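Long-range contacts in leucyl aminopeptidase (PDB 5NTD), which probably removes amino-terminal residues such as leucine from peptides, as a manganese-containing aminopeptidase of the M17 family: residues Val292-Gly297 with Lys310-Gly315; Thr401-Gln406 with His493-Tyr498; Phe440-Cys445 with Ala470-Ala475. One frame throughout, in Å; residues are numbered along the deposited sequence.

Contact 1. Residues Val292-Gly297 with Lys310-Gly315; sequences VYDCGG and KHDMGG. With MN (manganese (II) ion), chain B; MN (manganese (II) ion), chain C; BES (2-(3-amino-2-hydroxy-4-phenyl-butyrylamino)-4-methyl-pentanoic acid), chain D.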
loop_
_atom_site.group_PDB
_atom_site.type_symbol
_atom_site.label_atom_id
_atom_site.label_comp_id
_atom_site.label_asym_id
_atom_site.label_seq_id
_atom_site.Cartn_x
_atom_site.Cartn_y
_atom_site.Cartn_z
ATOM N N VAL G 292 -23.330 -9.532 13.104
ATOM C CA VAL G 292 -22.901 -10.957 13.177
ATOM C C VAL G 292 -21.618 -11.216 12.402
ATOM O O VAL G 292 -20.839 -12.093 12.749
ATOM C CB VAL G 292 -23.998 -11.922 12.710
ATOM C CG1 VAL G 292 -25.122 -11.899 13.726
ATOM C CG2 VAL G 292 -24.523 -11.561 11.333
ATOM N N TYR G 293 -21.459 -10.465 11.319
ATOM C CA TYR G 293 -20.197 -10.391 10.589
ATOM C C TYR G 293 -20.087 -9.085 9.814
ATOM O O TYR G 293 -21.046 -8.622 9.223
ATOM C CB TYR G 293 -20.065 -11.541 9.647
ATOM C CG TYR G 293 -18.669 -11.765 9.096
ATOM C CD1 TYR G 293 -17.616 -12.146 9.934
ATOM C CD2 TYR G 293 -18.399 -11.582 7.746
ATOM C CE1 TYR G 293 -16.361 -12.373 9.434
ATOM C CE2 TYR G 293 -17.139 -11.804 7.228
ATOM C CZ TYR G 293 -16.121 -12.201 8.066
ATOM O OH TYR G 293 -14.859 -12.431 7.564
ATOM N N ASP G 294 -18.915 -8.468 9.919
ATOM C CA ASP G 294 -18.617 -7.136 9.324
ATOM C C ASP G 294 -17.559 -7.408 8.252
ATOM O O ASP G 294 -16.366 -7.342 8.518
ATOM C CB ASP G 294 -18.084 -6.117 10.387
ATOM C CG ASP G 294 -18.038 -4.644 9.878
ATOM O OD1 ASP G 294 -18.421 -4.487 8.703
ATOM O OD2 ASP G 294 -17.699 -3.644 10.678
ATOM N N CYS G 295 -17.993 -7.662 7.023
ATOM C CA CYS G 295 -17.028 -7.736 5.893
ATOM C C CYS G 295 -16.575 -6.341 5.399
ATOM O O CYS G 295 -15.675 -6.238 4.602
ATOM C CB CYS G 295 -17.577 -8.572 4.732
ATOM S SG CYS G 295 -18.598 -7.704 3.512
ATOM N N GLY G 296 -17.263 -5.305 5.860
ATOM C CA GLY G 296 -17.056 -3.908 5.421
ATOM C C GLY G 296 -18.108 -3.393 4.446
ATOM O O GLY G 296 -18.219 -2.218 4.186
ATOM N N GLY G 297 -18.874 -4.329 3.904
ATOM C CA GLY G 297 -19.756 -4.050 2.781
ATOM C C GLY G 297 -18.907 -3.721 1.533
ATOM O O GLY G 297 -17.817 -4.235 1.343
ATOM N N LYS G 310 -16.395 -11.715 13.329
ATOM C CA LYS G 310 -17.457 -12.502 14.019
ATOM C C LYS G 310 -17.676 -11.948 15.436
ATOM O O LYS G 310 -18.746 -12.148 16.019
ATOM C CB LYS G 310 -17.138 -13.986 14.111
ATOM C CG LYS G 310 -16.024 -14.311 15.090
ATOM C CD LYS G 310 -15.714 -15.796 15.204
ATOM C CE LYS G 310 -14.489 -15.989 16.090
ATOM N NZ LYS G 310 -14.222 -17.392 16.469
ATOM N N HIS G 311 -16.668 -11.236 15.955
ATOM C CA HIS G 311 -16.767 -10.541 17.236
ATOM C C HIS G 311 -17.603 -9.254 17.187
ATOM O O HIS G 311 -17.852 -8.642 18.236
ATOM C CB HIS G 311 -15.408 -10.187 17.814
ATOM C CG HIS G 311 -14.532 -11.361 18.093
ATOM N ND1 HIS G 311 -13.175 -11.239 18.221
ATOM C CD2 HIS G 311 -14.798 -12.679 18.268
ATOM C CE1 HIS G 311 -12.634 -12.427 18.446
ATOM N NE2 HIS G 311 -13.599 -13.318 18.473
ATOM N N ASP G 312 -18.079 -8.884 16.002
ATOM C CA ASP G 312 -18.703 -7.564 15.805
ATOM C C ASP G 312 -20.130 -7.499 16.357
ATOM O O ASP G 312 -20.808 -6.470 16.273
ATOM C CB ASP G 312 -18.672 -7.122 14.327
ATOM C CG ASP G 312 -18.495 -5.649 14.170
ATOM O OD1 ASP G 312 -17.898 -5.015 15.087
ATOM O OD2 ASP G 312 -18.892 -5.013 13.123
ATOM N N MET G 313 -20.577 -8.616 16.902
ATOM C CA MET G 313 -21.858 -8.672 17.655
ATOM C C MET G 313 -21.623 -8.669 19.182
ATOM O O MET G 313 -22.520 -8.908 19.969
ATOM C CB MET G 313 -22.774 -9.806 17.191
ATOM C CG MET G 313 -22.113 -11.130 16.900
ATOM S SD MET G 313 -21.077 -11.690 18.239
ATOM C CE MET G 313 -22.358 -12.084 19.441
ATOM N N GLY G 314 -20.395 -8.372 19.580
ATOM C CA GLY G 314 -20.001 -8.399 20.994
ATOM C C GLY G 314 -20.776 -7.452 21.887
ATOM O O GLY G 314 -21.018 -7.736 23.040
ATOM N N GLY G 315 -21.177 -6.327 21.333
ATOM C CA GLY G 315 -22.021 -5.350 22.056
ATOM C C GLY G 315 -23.436 -5.868 22.250
ATOM O O GLY G 315 -24.044 -5.679 23.299
HETATM MN MN MN B . -18.393 -3.238 12.527
HETATM MN MN MN C . -17.408 -1.869 9.819
HETATM N N2 BES D . -16.648 -3.342 13.543
HETATM C C1 BES D . -15.638 -2.369 13.131
HETATM C C6 BES D . -14.774 -1.845 14.305
HETATM C C7 BES D . -13.616 -2.693 14.754
HETATM C C8 BES D . -13.802 -3.730 15.657
HETATM C C12 BES D . -12.327 -2.420 14.317
HETATM C C9 BES D . -12.728 -4.508 16.082
HETATM C C11 BES D . -11.242 -3.204 14.740
HETATM C C10 BES D . -11.440 -4.254 15.616
HETATM C C2 BES D . -16.398 -1.228 12.422
HETATM O O2 BES D . -17.632 -1.649 11.762
HETATM C C3 BES D . -15.498 -0.667 11.362
HETATM O O3 BES D . -15.593 -1.249 10.255
HETATM N N1 BES D . -14.780 0.395 11.761
HETATM C C4 BES D . -13.850 1.125 10.951
HETATM C C13 BES D . -14.514 2.304 10.249
HETATM C C14 BES D . -13.710 2.895 9.091
HETATM C C15 BES D . -13.099 1.918 8.095
HETATM C C16 BES D . -14.594 3.816 8.286
HETATM C C5 BES D . -12.743 1.680 11.781
HETATM O O1 BES D . -11.605 1.632 11.313
HETATM O O4 BES D . -12.985 2.175 12.886
#
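Asp294 and Asp312 bring their carboxylates together on a manganese ion, and with it form part of the two-metal active site of the M17 leucyl aminopeptidases. The Asp294 side chain leaves a short strand with CB already pointing at Lys310-Gly315, and chi1 of -168° carries CG on to the metals. Its CB passes 3.1 Å from Asp312 OD2. Farther out, CG lies close to both metals, and OD1 turns back to the protein: it is hydrogen-bonded to Asn344 ND2 and also receives a weak bond from Gly296 N. The tip, OD2, bridges the two ions, 2.0 Å from each manganese. OD2 on two metals and OD1 on Asn344 together should limit rotation of the carboxylate. Asp312 OD2 binds only one of the ions, at 1.9 Å, and this shared cation explains why Asp294 OD2 and Asp312 OD2 can sit 3.0 Å apart. Lys289 and Glu373 complete that ion's protein ligands, while bestatin adds its N2 and O2; Asp371 and Glu373 join Asp294 on the other. Asp312 OD1 approaches bestatin N2 to 2.6 Å and has a second partner in Thr401. Aspartate suits both places because its short arm puts a hard oxygen donor on manganese with few torsions to fix.

Away from the metals, Val292 and Met313 make an apolar contact. Met313, the N-cap residue of helix 314-328, lays CG on Val292 CA at 3.8 Å, then bends at chi2 and chi3 so that its end leads away; the side chain also packs on Leu212 and Val213. Tyr293 OH is hydrogen-bonded to Asn353 O of the second subunit. Its ring edge passes Lys310, with CD1 3.6 Å from a backbone N that is hydrogen-bonded to Asp354 OD2 of that same subunit.

Contact 2. Residues Thr401-Gln406 with His493-Tyr498; sequences TLTGAQ and HVDLAY. With BES (2-(3-amino-2-hydroxy-4-phenyl-butyrylamino)-4-methyl-pentanoic acid), chain D.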
loop_
_atom_site.group_PDB
_atom_site.type_symbol
_atom_site.label_atom_id
_atom_site.label_comp_id
_atom_site.label_asym_id
_atom_site.label_seq_id
_atom_site.Cartn_x
_atom_site.Cartn_y
_atom_site.Cartn_z
ATOM N N THR G 401 -18.917 -2.819 19.383
ATOM C CA THR G 401 -17.523 -3.011 18.908
ATOM C C THR G 401 -17.271 -2.045 17.747
ATOM O O THR G 401 -17.254 -2.424 16.587
ATOM C CB THR G 401 -17.287 -4.452 18.465
ATOM O OG1 THR G 401 -18.367 -4.860 17.609
ATOM C CG2 THR G 401 -17.253 -5.354 19.669
ATOM N N LEU G 402 -17.163 -0.785 18.070
ATOM C CA LEU G 402 -17.471 0.246 17.091
ATOM C C LEU G 402 -16.281 0.781 16.261
ATOM O O LEU G 402 -16.462 1.035 15.082
ATOM C CB LEU G 402 -18.244 1.421 17.719
ATOM C CG LEU G 402 -19.014 2.300 16.725
ATOM C CD1 LEU G 402 -20.024 1.498 15.911
ATOM C CD2 LEU G 402 -19.711 3.424 17.450
ATOM N N THR G 403 -15.140 1.013 16.887
ATOM C CA THR G 403 -14.033 1.674 16.204
ATOM C C THR G 403 -12.704 1.034 16.505
ATOM O O THR G 403 -12.422 0.689 17.650
ATOM C CB THR G 403 -13.917 3.182 16.554
ATOM O OG1 THR G 403 -13.565 3.340 17.931
ATOM C CG2 THR G 403 -15.207 3.944 16.295
ATOM N N GLY G 404 -11.842 0.980 15.489
ATOM C CA GLY G 404 -10.421 0.710 15.689
ATOM C C GLY G 404 -9.742 1.794 16.541
ATOM O O GLY G 404 -8.847 1.524 17.337
ATOM N N ALA G 405 -10.219 3.013 16.422
ATOM C CA ALA G 405 -9.766 4.123 17.275
ATOM C C ALA G 405 -9.846 3.814 18.786
ATOM O O ALA G 405 -9.029 4.273 19.561
ATOM C CB ALA G 405 -10.575 5.398 16.973
ATOM N N GLN G 406 -10.844 3.028 19.181
ATOM C CA GLN G 406 -11.026 2.686 20.586
ATOM C C GLN G 406 -9.780 2.028 21.149
ATOM O O GLN G 406 -9.304 2.371 22.222
ATOM C CB GLN G 406 -12.231 1.777 20.767
ATOM C CG GLN G 406 -12.496 1.388 22.207
ATOM C CD GLN G 406 -11.779 0.132 22.627
ATOM O OE1 GLN G 406 -11.974 -0.941 22.050
ATOM N NE2 GLN G 406 -10.867 0.270 23.580
ATOM N N HIS G 493 -22.481 5.770 25.812
ATOM C CA HIS G 493 -21.999 5.021 24.670
ATOM C C HIS G 493 -20.731 4.283 25.071
ATOM O O HIS G 493 -19.769 4.883 25.505
ATOM C CB HIS G 493 -21.747 5.940 23.485
ATOM C CG HIS G 493 -20.945 5.298 22.389
ATOM N ND1 HIS G 493 -21.372 4.183 21.705
ATOM C CD2 HIS G 493 -19.717 5.582 21.905
ATOM C CE1 HIS G 493 -20.450 3.812 20.844
ATOM N NE2 HIS G 493 -19.442 4.658 20.933
ATOM N N VAL G 494 -20.775 2.983 24.945
ATOM C CA VAL G 494 -19.664 2.088 25.316
ATOM C C VAL G 494 -19.047 1.444 24.059
ATOM O O VAL G 494 -19.668 0.632 23.384
ATOM C CB VAL G 494 -20.096 0.959 26.260
ATOM C CG1 VAL G 494 -18.896 0.180 26.776
ATOM C CG2 VAL G 494 -20.869 1.521 27.424
ATOM N N ASP G 495 -17.833 1.864 23.747
ATOM C CA ASP G 495 -17.097 1.336 22.599
ATOM C C ASP G 495 -16.201 0.257 23.160
ATOM O O ASP G 495 -15.222 0.530 23.852
ATOM C CB ASP G 495 -16.285 2.419 21.889
ATOM C CG ASP G 495 -15.770 1.967 20.515
ATOM O OD1 ASP G 495 -15.618 0.746 20.299
ATOM O OD2 ASP G 495 -15.497 2.847 19.666
ATOM N N LEU G 496 -16.550 -0.971 22.876
ATOM C CA LEU G 496 -15.808 -2.140 23.415
ATOM C C LEU G 496 -15.207 -3.048 22.326
ATOM O O LEU G 496 -15.108 -4.255 22.464
ATOM C CB LEU G 496 -16.673 -2.953 24.382
ATOM C CG LEU G 496 -18.158 -3.104 24.069
ATOM C CD1 LEU G 496 -18.394 -3.840 22.768
ATOM C CD2 LEU G 496 -18.822 -3.857 25.204
ATOM N N ALA G 497 -14.758 -2.395 21.275
ATOM C CA ALA G 497 -14.143 -3.081 20.114
ATOM C C ALA G 497 -13.125 -4.129 20.527
ATOM O O ALA G 497 -13.157 -5.255 20.083
ATOM C CB ALA G 497 -13.527 -2.074 19.145
ATOM N N TYR G 498 -12.215 -3.735 21.384
ATOM C CA TYR G 498 -11.107 -4.618 21.815
ATOM C C TYR G 498 -11.307 -5.421 23.122
ATOM O O TYR G 498 -10.882 -6.562 23.198
ATOM C CB TYR G 498 -9.783 -3.856 21.843
ATOM C CG TYR G 498 -9.281 -3.523 20.460
ATOM C CD1 TYR G 498 -9.715 -2.384 19.805
ATOM C CD2 TYR G 498 -8.394 -4.372 19.801
ATOM C CE1 TYR G 498 -9.276 -2.083 18.535
ATOM C CE2 TYR G 498 -7.940 -4.077 18.538
ATOM C CZ TYR G 498 -8.389 -2.929 17.910
ATOM O OH TYR G 498 -7.953 -2.643 16.634
HETATM N N2 BES D . -16.648 -3.342 13.543
HETATM C C1 BES D . -15.638 -2.369 13.131
HETATM C C6 BES D . -14.774 -1.845 14.305
HETATM C C7 BES D . -13.616 -2.693 14.754
HETATM C C8 BES D . -13.802 -3.730 15.657
HETATM C C12 BES D . -12.327 -2.420 14.317
HETATM C C9 BES D . -12.728 -4.508 16.082
HETATM C C11 BES D . -11.242 -3.204 14.740
HETATM C C10 BES D . -11.440 -4.254 15.616
HETATM C C2 BES D . -16.398 -1.228 12.422
HETATM O O2 BES D . -17.632 -1.649 11.762
HETATM C C3 BES D . -15.498 -0.667 11.362
HETATM O O3 BES D . -15.593 -1.249 10.255
HETATM N N1 BES D . -14.780 0.395 11.761
HETATM C C4 BES D . -13.850 1.125 10.951
HETATM C C13 BES D . -14.514 2.304 10.249
HETATM C C14 BES D . -13.710 2.895 9.091
HETATM C C15 BES D . -13.099 1.918 8.095
HETATM C C16 BES D . -14.594 3.816 8.286
HETATM C C5 BES D . -12.743 1.680 11.781
HETATM O O1 BES D . -11.605 1.632 11.313
HETATM O O4 BES D . -12.985 2.175 12.886
HETATM O O HOH W 1 -7.022 -0.170 16.370
#
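Thr403 O and the methyl of Ala497 meet at 3.3 Å beside the bound bestatin, whose phenyl carbon C8 lies 3.9 Å from Ala497 CB; a single methyl lets the backbone come this close to the ring. One residue on, Gly404 N donates to bestatin O4 at 3.1 Å. Tyr498 comes near the far end of the phenyl group, and one water, donating to Gly404 O, also hydrogen-bonds Tyr498 OH.

The next layer fixes these residues through the buried carboxylate of Asp495. Its OD2 accepts from Thr403 OG1 at 2.6 Å, on the syn side, while OD1 takes Leu402 N at 3.1 Å from well above the carboxylate plane (48°). Weaker bonds to OD1 come from Thr403 N and Ala497 N, so one acid binds backbone from both segments. Strands 395-400 and 490-495 are parallel neighbours in the catalytic-domain sheet, and this wall of the pocket is built on the loops leaving their carboxy ends, a common site for active centres in alpha/beta folds. Here the first loop becomes helix 404-410, with Thr403 as N-cap: the OG1 that donates to Asp495 also accepts weakly from Gln406 N.

Farther out, Gln406 links helix 404-410 to the 493-498 segment. Extended from the main chain at chi1 (-179°), its CG rests 3.3 Å from Asp495 O; a bend at chi2 then delivers OE1 to Tyr498 N at 2.9 Å, nearly along the C=O axis. NE2 turns to Thr410 OG1 and Gly411 O, using both ends of the amide. At the other extreme Leu402 CD2 meets His493 CE1 at 3.5 Å, and His493 ND1 is hydrogen-bonded to Asp398 OD1.

Contact 3. Residues Phe440-Cys445 with Ala470-Ala475; sequences FPVLYC and AGVSCA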
loop_
_atom_site.group_PDB
_atom_site.type_symbol
_atom_site.label_atom_id
_atom_site.label_comp_id
_atom_site.label_asym_id
_atom_site.label_seq_id
_atom_site.Cartn_x
_atom_site.Cartn_y
_atom_site.Cartn_z
ATOM N N PHE G 440 -12.840 3.516 30.355
ATOM C CA PHE G 440 -12.165 4.821 30.454
ATOM C C PHE G 440 -12.847 5.820 29.537
ATOM O O PHE G 440 -13.297 5.459 28.452
ATOM C CB PHE G 440 -10.685 4.684 30.110
ATOM C CG PHE G 440 -9.890 5.881 30.506
ATOM C CD1 PHE G 440 -9.544 6.081 31.863
ATOM C CD2 PHE G 440 -9.602 6.869 29.595
ATOM C CE1 PHE G 440 -8.855 7.213 32.254
ATOM C CE2 PHE G 440 -8.935 8.013 29.986
ATOM C CZ PHE G 440 -8.546 8.189 31.307
ATOM N N PRO G 441 -12.996 7.082 29.979
ATOM C CA PRO G 441 -13.711 8.029 29.131
ATOM C C PRO G 441 -12.950 8.494 27.918
ATOM O O PRO G 441 -11.708 8.580 27.926
ATOM C CB PRO G 441 -13.950 9.235 30.029
ATOM C CG PRO G 441 -13.238 8.981 31.287
ATOM C CD PRO G 441 -12.508 7.696 31.213
ATOM N N VAL G 442 -13.720 8.774 26.867
ATOM C CA VAL G 442 -13.211 9.518 25.729
ATOM C C VAL G 442 -13.873 10.879 25.680
ATOM O O VAL G 442 -14.928 11.082 26.250
ATOM C CB VAL G 442 -13.339 8.802 24.394
ATOM C CG1 VAL G 442 -12.539 7.514 24.408
ATOM C CG2 VAL G 442 -14.789 8.522 24.051
ATOM N N LEU G 443 -13.224 11.798 24.968
ATOM C CA LEU G 443 -13.675 13.202 24.892
ATOM C C LEU G 443 -15.158 13.315 24.528
ATOM O O LEU G 443 -15.578 12.778 23.539
ATOM C CB LEU G 443 -12.857 13.987 23.877
ATOM C CG LEU G 443 -13.275 15.431 23.625
ATOM C CD1 LEU G 443 -12.984 16.289 24.835
ATOM C CD2 LEU G 443 -12.531 15.970 22.403
ATOM N N TYR G 444 -15.901 14.012 25.371
ATOM C CA TYR G 444 -17.247 14.484 25.058
ATOM C C TYR G 444 -17.202 15.969 24.763
ATOM O O TYR G 444 -17.015 16.798 25.630
ATOM C CB TYR G 444 -18.230 14.216 26.211
ATOM C CG TYR G 444 -19.655 14.602 25.883
ATOM C CD1 TYR G 444 -20.471 13.748 25.147
ATOM C CD2 TYR G 444 -20.197 15.816 26.316
ATOM C CE1 TYR G 444 -21.758 14.084 24.829
ATOM C CE2 TYR G 444 -21.511 16.177 25.990
ATOM C CZ TYR G 444 -22.269 15.302 25.251
ATOM O OH TYR G 444 -23.552 15.613 24.914
ATOM N N CYS G 445 -17.407 16.273 23.504
ATOM C CA CYS G 445 -17.360 17.667 22.999
ATOM C C CYS G 445 -18.114 17.804 21.670
ATOM O O CYS G 445 -17.512 18.050 20.629
ATOM C CB CYS G 445 -15.924 18.134 22.864
ATOM S SG CYS G 445 -15.820 19.934 22.765
ATOM N N ALA G 470 -10.618 12.905 17.199
ATOM C CA ALA G 470 -11.373 12.192 18.268
ATOM C C ALA G 470 -12.381 11.193 17.643
ATOM O O ALA G 470 -13.581 11.386 17.674
ATOM C CB ALA G 470 -12.071 13.161 19.184
ATOM N N GLY G 471 -11.838 10.127 17.089
ATOM C CA GLY G 471 -12.624 9.153 16.340
ATOM C C GLY G 471 -13.608 8.334 17.166
ATOM O O GLY G 471 -14.665 7.979 16.699
ATOM N N VAL G 472 -13.226 7.994 18.377
ATOM C CA VAL G 472 -14.122 7.224 19.253
ATOM C C VAL G 472 -15.323 8.128 19.558
ATOM O O VAL G 472 -16.457 7.702 19.534
ATOM C CB VAL G 472 -13.472 6.799 20.565
ATOM C CG1 VAL G 472 -14.411 5.860 21.316
ATOM C CG2 VAL G 472 -12.143 6.101 20.341
ATOM N N SER G 473 -15.008 9.383 19.851
ATOM C CA SER G 473 -15.991 10.368 20.252
ATOM C C SER G 473 -16.968 10.681 19.128
ATOM O O SER G 473 -18.186 10.717 19.313
ATOM C CB SER G 473 -15.307 11.635 20.726
ATOM O OG SER G 473 -14.356 11.366 21.753
ATOM N N CYS G 474 -16.423 10.921 17.960
ATOM C CA CYS G 474 -17.241 11.273 16.776
ATOM C C CYS G 474 -18.231 10.163 16.408
ATOM O O CYS G 474 -19.366 10.442 16.057
ATOM C CB CYS G 474 -16.366 11.615 15.563
ATOM S SG CYS G 474 -15.618 13.252 15.688
ATOM N N ALA G 475 -17.814 8.916 16.514
ATOM C CA ALA G 475 -18.746 7.791 16.264
ATOM C C ALA G 475 -19.907 7.817 17.272
ATOM O O ALA G 475 -21.061 7.590 16.938
ATOM C CB ALA G 475 -18.038 6.464 16.308
#
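Ser473 reaches out from the first turn of helix 471-480 and donates its hydroxyl to Leu443 O, with OG 2.6 Å from that oxygen. The bond lies in the carbonyl plane and lands on a lone pair, at a C=O...OG angle of 130°. OG stands beside its own backbone N and anti to the carbonyl carbon (chi1 -54°), a setting that turns it to the loop. Serine suits the place: a short polar arm satisfies a buried carbonyl where the chain has left its strand and still fits close to the helix. The same OG is flanked by hydrocarbon, 3.7 Å from Val442 CG2 and 3.7 Å from Leu443 CB.

Alongside it the two valines pack methyl to methyl. Val472 crosses Val442 at about a right angle, and its CG1 touches both methyls, 3.8 Å from CG2 and 4.0 Å from CG1. Beta-branched side chains keep this apolar bulk close to both backbones. Partly exposed Pro441 flanks the valine side and packs against helix 422-435.

The other end is looser. Leu443 CD2 comes no nearer than 4.3 Å to the methyl of Ala470, the N-cap residue. Tyr444, partly exposed, points away from the helix, its ring meeting that of Tyr418. Here a neighbouring chain closes in: Tyr444 O is hydrogen-bonded to Ser112 OG of the third subunit, and the same subunit also makes backbone hydrogen bonds with Ala470 and Gly471. The whole is an alpha/beta arrangement in which a helix start packs against the chain emerging from strand 439-441 of the catalytic-domain sheet, at a subunit interface of the six-chain assembly.

Contact 2 stands between the other two. Toward contact 1, Asp312 OD1 and Thr401 OG1 are 2.6 Å apart, a probable hydrogen bond, and contacts 1 and 2 both touch bestatin, the first through its metal-binding end and the second mainly along its phenyl and carboxylate groups. Toward contact 3, helix 471-480 lies against the buried acid of contact 2, with Val472 CG1 3.6 Å from Asp495 OD2, and against Leu402, whose CD2 is 3.7 Å from Ala475 CB. Contacts 1 and 3 do not touch; their nearest atoms are about 12 Å apart. Contact 3 is nested in the loop closed by contact 2, and its Val472 side chain stays about 8 Å from the inhibitor.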